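PDB 4BZP: bifunctional enzyme cysn/cysc from Mycobacterium tuberculosis, which catalyses, through its APS kinase domain, ATP-dependent phosphorylation of adenosine 5'-phosphosulfate at the 3' position, a step of sulfate activation in sulfur assimilation. Local coordinates for residues Val25-Leu39 / Val69-Pro83. Sequence-based numbering, arbitrary orientation.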
# COMPACT_ATOMS: atom_id res chain seq x y z
N VAL A 25 -9.08 14.41 12.68
CA VAL A 25 -7.64 14.58 12.80
C VAL A 25 -7.02 14.80 11.43
O VAL A 25 -6.20 15.70 11.27
CB VAL A 25 -6.96 13.37 13.49
CG1 VAL A 25 -5.45 13.45 13.43
CG2 VAL A 25 -7.40 13.23 14.93
N GLU A 26 -7.45 14.04 10.44
CA GLU A 26 -6.91 14.25 9.09
C GLU A 26 -7.17 15.68 8.65
O GLU A 26 -6.25 16.30 8.12
CB GLU A 26 -7.57 13.25 8.14
CG GLU A 26 -6.99 13.30 6.71
CD GLU A 26 -7.78 12.49 5.68
OE1 GLU A 26 -9.03 12.50 5.68
OE2 GLU A 26 -7.13 11.71 4.95
N ARG A 27 -8.39 16.17 8.81
CA ARG A 27 -8.71 17.54 8.38
C ARG A 27 -7.88 18.54 9.13
O ARG A 27 -7.35 19.50 8.52
CB ARG A 27 -10.21 17.81 8.55
CG ARG A 27 -11.08 17.02 7.57
CD ARG A 27 -12.54 17.42 7.45
NE ARG A 27 -13.28 17.12 8.67
CZ ARG A 27 -13.87 15.95 8.92
NH1 ARG A 27 -13.80 14.98 8.03
NH2 ARG A 27 -14.49 15.77 10.04
N LYS A 28 -7.79 18.39 10.46
CA LYS A 28 -7.01 19.36 11.27
C LYS A 28 -5.58 19.42 10.81
O LYS A 28 -4.98 20.51 10.72
CB LYS A 28 -7.08 19.03 12.76
CG LYS A 28 -8.39 19.37 13.45
CD LYS A 28 -8.35 18.93 14.88
CE LYS A 28 -9.62 19.15 15.65
NZ LYS A 28 -9.83 20.63 15.83
N LEU A 29 -4.98 18.28 10.49
CA LEU A 29 -3.58 18.22 10.04
C LEU A 29 -3.42 18.75 8.63
O LEU A 29 -2.46 19.50 8.35
CB LEU A 29 -3.07 16.75 10.17
CG LEU A 29 -2.88 16.19 11.57
CD1 LEU A 29 -2.49 14.70 11.59
CD2 LEU A 29 -1.85 16.96 12.40
N LEU A 30 -4.31 18.40 7.74
CA LEU A 30 -4.25 18.91 6.35
C LEU A 30 -4.45 20.42 6.33
O LEU A 30 -3.75 21.10 5.53
CB LEU A 30 -5.25 18.21 5.47
CG LEU A 30 -4.96 16.74 5.11
CD1 LEU A 30 -6.17 16.15 4.41
CD2 LEU A 30 -3.71 16.57 4.27
N GLU A 31 -5.27 20.99 7.23
CA GLU A 31 -5.40 22.47 7.36
C GLU A 31 -4.03 23.13 7.65
O GLU A 31 -3.80 24.30 7.26
CB GLU A 31 -6.34 22.90 8.50
CG GLU A 31 -7.85 22.78 8.24
CD GLU A 31 -8.73 22.98 9.46
OE1 GLU A 31 -8.23 23.27 10.59
OE2 GLU A 31 -9.97 22.83 9.30
N LYS A 32 -3.15 22.44 8.36
CA LYS A 32 -1.78 22.90 8.67
C LYS A 32 -0.72 22.47 7.64
O LYS A 32 0.46 22.67 7.87
CB LYS A 32 -1.34 22.40 10.04
CG LYS A 32 -2.28 22.73 11.17
CD LYS A 32 -1.67 22.34 12.50
CE LYS A 32 -2.68 22.23 13.65
NZ LYS A 32 -2.61 20.89 14.28
N GLY A 33 -1.15 21.87 6.55
CA GLY A 33 -0.21 21.41 5.51
C GLY A 33 0.56 20.15 5.91
O GLY A 33 1.63 19.86 5.34
N ILE A 34 0.06 19.37 6.89
CA ILE A 34 0.75 18.16 7.33
C ILE A 34 0.02 17.03 6.61
O ILE A 34 -1.21 16.98 6.62
CB ILE A 34 0.63 17.95 8.86
CG1 ILE A 34 1.45 19.06 9.56
CG2 ILE A 34 1.04 16.56 9.28
CD1 ILE A 34 1.28 19.05 11.06
N SER A 35 0.80 16.17 5.98
CA SER A 35 0.26 15.11 5.19
C SER A 35 -0.31 14.09 6.18
O SER A 35 0.39 13.63 7.06
CB SER A 35 1.34 14.46 4.37
OG SER A 35 0.77 13.74 3.31
N ALA A 36 -1.61 13.91 6.10
CA ALA A 36 -2.29 12.85 6.85
C ALA A 36 -3.15 12.08 5.90
O ALA A 36 -3.58 12.61 4.86
CB ALA A 36 -3.10 13.48 7.98
N TYR A 37 -3.42 10.83 6.25
CA TYR A 37 -4.18 9.96 5.40
C TYR A 37 -4.92 8.95 6.23
O TYR A 37 -4.32 8.26 7.04
CB TYR A 37 -3.22 9.20 4.49
CG TYR A 37 -3.91 8.37 3.45
CD1 TYR A 37 -4.36 8.94 2.27
CD2 TYR A 37 -4.14 7.02 3.66
CE1 TYR A 37 -5.00 8.17 1.30
CE2 TYR A 37 -4.78 6.26 2.73
CZ TYR A 37 -5.17 6.83 1.55
OH TYR A 37 -5.80 6.07 0.62
N VAL A 38 -6.21 8.84 5.97
CA VAL A 38 -7.07 7.86 6.64
C VAL A 38 -7.09 6.62 5.81
O VAL A 38 -7.57 6.63 4.66
CB VAL A 38 -8.50 8.38 6.89
CG1 VAL A 38 -9.36 7.28 7.51
CG2 VAL A 38 -8.46 9.61 7.77
N LEU A 39 -6.52 5.55 6.34
CA LEU A 39 -6.42 4.26 5.71
C LEU A 39 -7.48 3.34 6.27
O LEU A 39 -7.36 2.83 7.40
CB LEU A 39 -5.01 3.72 5.93
CG LEU A 39 -4.75 2.34 5.31
CD1 LEU A 39 -4.75 2.44 3.81
CD2 LEU A 39 -3.45 1.77 5.82
N VAL A 69 0.59 -1.56 4.67
CA VAL A 69 0.27 -0.38 3.88
C VAL A 69 0.51 0.85 4.72
O VAL A 69 1.07 1.84 4.25
CB VAL A 69 -1.12 -0.43 3.28
CG1 VAL A 69 -1.45 0.87 2.58
CG2 VAL A 69 -1.25 -1.66 2.39
N ALA A 70 0.11 0.81 5.99
CA ALA A 70 0.38 1.95 6.86
C ALA A 70 1.86 2.22 6.99
O ALA A 70 2.26 3.41 6.98
CB ALA A 70 -0.23 1.70 8.21
N THR A 71 2.69 1.20 7.13
CA THR A 71 4.14 1.45 7.30
C THR A 71 4.68 2.02 6.04
O THR A 71 5.56 2.91 6.09
CB THR A 71 5.03 0.25 7.71
OG1 THR A 71 5.03 -0.71 6.65
CG2 THR A 71 4.60 -0.31 9.04
N LEU A 72 4.20 1.57 4.89
CA LEU A 72 4.64 2.12 3.60
C LEU A 72 4.28 3.60 3.47
O LEU A 72 5.14 4.44 3.10
CB LEU A 72 4.05 1.27 2.46
CG LEU A 72 4.20 1.78 1.03
CD1 LEU A 72 5.67 1.85 0.78
CD2 LEU A 72 3.49 0.89 0.02
N LEU A 73 3.04 3.95 3.79
CA LEU A 73 2.63 5.34 3.69
C LEU A 73 3.41 6.18 4.68
O LEU A 73 3.75 7.33 4.39
CB LEU A 73 1.15 5.49 3.93
CG LEU A 73 0.22 4.93 2.85
CD1 LEU A 73 -1.23 4.88 3.35
CD2 LEU A 73 0.34 5.77 1.56
N ALA A 74 3.64 5.68 5.87
CA ALA A 74 4.44 6.42 6.85
C ALA A 74 5.84 6.63 6.39
O ALA A 74 6.42 7.71 6.55
CB ALA A 74 4.42 5.68 8.18
N ASP A 75 6.42 5.64 5.79
CA ASP A 75 7.79 5.78 5.30
C ASP A 75 7.83 6.83 4.16
O ASP A 75 8.87 7.52 4.03
CB ASP A 75 8.31 4.38 4.93
CG ASP A 75 9.75 4.40 4.56
OD1 ASP A 75 10.57 4.51 5.50
OD2 ASP A 75 9.98 4.32 3.34
N CYS A 76 6.74 7.01 3.40
CA CYS A 76 6.54 8.07 2.41
C CYS A 76 6.18 9.47 3.02
O CYS A 76 5.84 10.39 2.30
CB CYS A 76 5.41 7.66 1.42
SG CYS A 76 5.92 6.46 0.25
N GLY A 77 6.17 9.56 4.35
CA GLY A 77 6.03 10.82 5.05
C GLY A 77 4.66 11.14 5.64
O GLY A 77 4.45 12.23 6.21
N HIS A 78 3.69 10.27 5.47
CA HIS A 78 2.34 10.55 5.91
C HIS A 78 2.07 10.17 7.37
O HIS A 78 2.64 9.21 7.87
CB HIS A 78 1.34 9.77 5.04
CG HIS A 78 1.46 10.04 3.59
ND1 HIS A 78 0.84 11.12 3.00
CD2 HIS A 78 2.09 9.38 2.61
CE1 HIS A 78 1.11 11.11 1.70
NE2 HIS A 78 1.89 10.07 1.45
N LEU A 79 1.15 10.93 7.97
CA LEU A 79 0.57 10.61 9.24
C LEU A 79 -0.63 9.75 8.93
O LEU A 79 -1.61 10.23 8.38
CB LEU A 79 0.20 11.87 10.02
CG LEU A 79 -0.24 11.69 11.48
CD1 LEU A 79 -1.62 11.08 11.61
CD2 LEU A 79 0.78 10.88 12.26
N VAL A 80 -0.53 8.46 9.23
CA VAL A 80 -1.53 7.46 8.84
C VAL A 80 -2.51 7.21 9.98
O VAL A 80 -2.06 7.00 11.11
CB VAL A 80 -0.89 6.14 8.41
CG1 VAL A 80 -1.91 5.15 7.85
CG2 VAL A 80 0.18 6.40 7.33
N LEU A 81 -3.78 7.22 9.69
CA LEU A 81 -4.85 7.03 10.69
C LEU A 81 -5.63 5.83 10.27
O LEU A 81 -6.19 5.81 9.14
CB LEU A 81 -5.73 8.26 10.71
CG LEU A 81 -4.96 9.53 11.09
CD1 LEU A 81 -5.45 10.77 10.38
CD2 LEU A 81 -5.04 9.75 12.59
N VAL A 82 -5.69 4.79 11.11
CA VAL A 82 -6.31 3.50 10.74
C VAL A 82 -7.47 3.24 11.66
O VAL A 82 -7.28 2.81 12.82
CB VAL A 82 -5.30 2.37 10.85
CG1 VAL A 82 -5.93 1.06 10.37
CG2 VAL A 82 -4.05 2.69 10.06
N PRO A 83 -8.71 3.46 11.17
CA PRO A 83 -9.87 3.26 12.03
C PRO A 83 -10.53 1.90 11.97
O PRO A 83 -11.80 1.83 11.90
CB PRO A 83 -10.82 4.32 11.50
CG PRO A 83 -10.54 4.38 10.05
CD PRO A 83 -9.06 4.20 9.94
O HOH W 1 2.98 14.01 7.81
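Y37 O accepts the L81 N-H in the parallel pairing of strands 36-38 and 79-82, a worked example of a P-loop kinase sheet edge covered by a different helix on each face. Strand 36-38, outermost in the chain's sheet, is held by three further backbone bonds: L79 N to S35 O, Y37 N to L79 O and L39 N to L81 O, the last at 2.8 Å. A36, V38, L79 and L81 face helix 25-31. L81 forks against it: CD2 meets V25 CG1 at 3.8 Å, while CD1 lies by E26 N and CB. One turn on, the CD1 methyls of L29 and L79 meet at 3.7 Å, their side chains crossing at about a right angle. E26, extended beyond CG, reaches the edge strand, where V38 N donates a hydrogen bond to OE2 from above the carboxylate plane at 3.2 Å, tying helix to following strand. On the other face, CG anti to the backbone N (chi1 -174°) carries the Y37 ring toward helix 69-75, where CD2 meets L73 CD1 obliquely at 3.6 Å. L39 spreads its methyls over this helix, CD1 on V69 CG1 and CD2 on A70. At the strand starts, S35 OG in one conformer comes within 2.6 Å of H78 ND1, a bent, weak and doubtful bond. A water bridges S35 O and G77 O. P83, near the ADP, sets CD 3.3 Å from L39 O. The chemistry implies a mainly apolar core registered by backbone bonds and continued into the dimer interface, where H78 NE2 bonds H78 NE2 of the second subunit and Y37 packs on its C76.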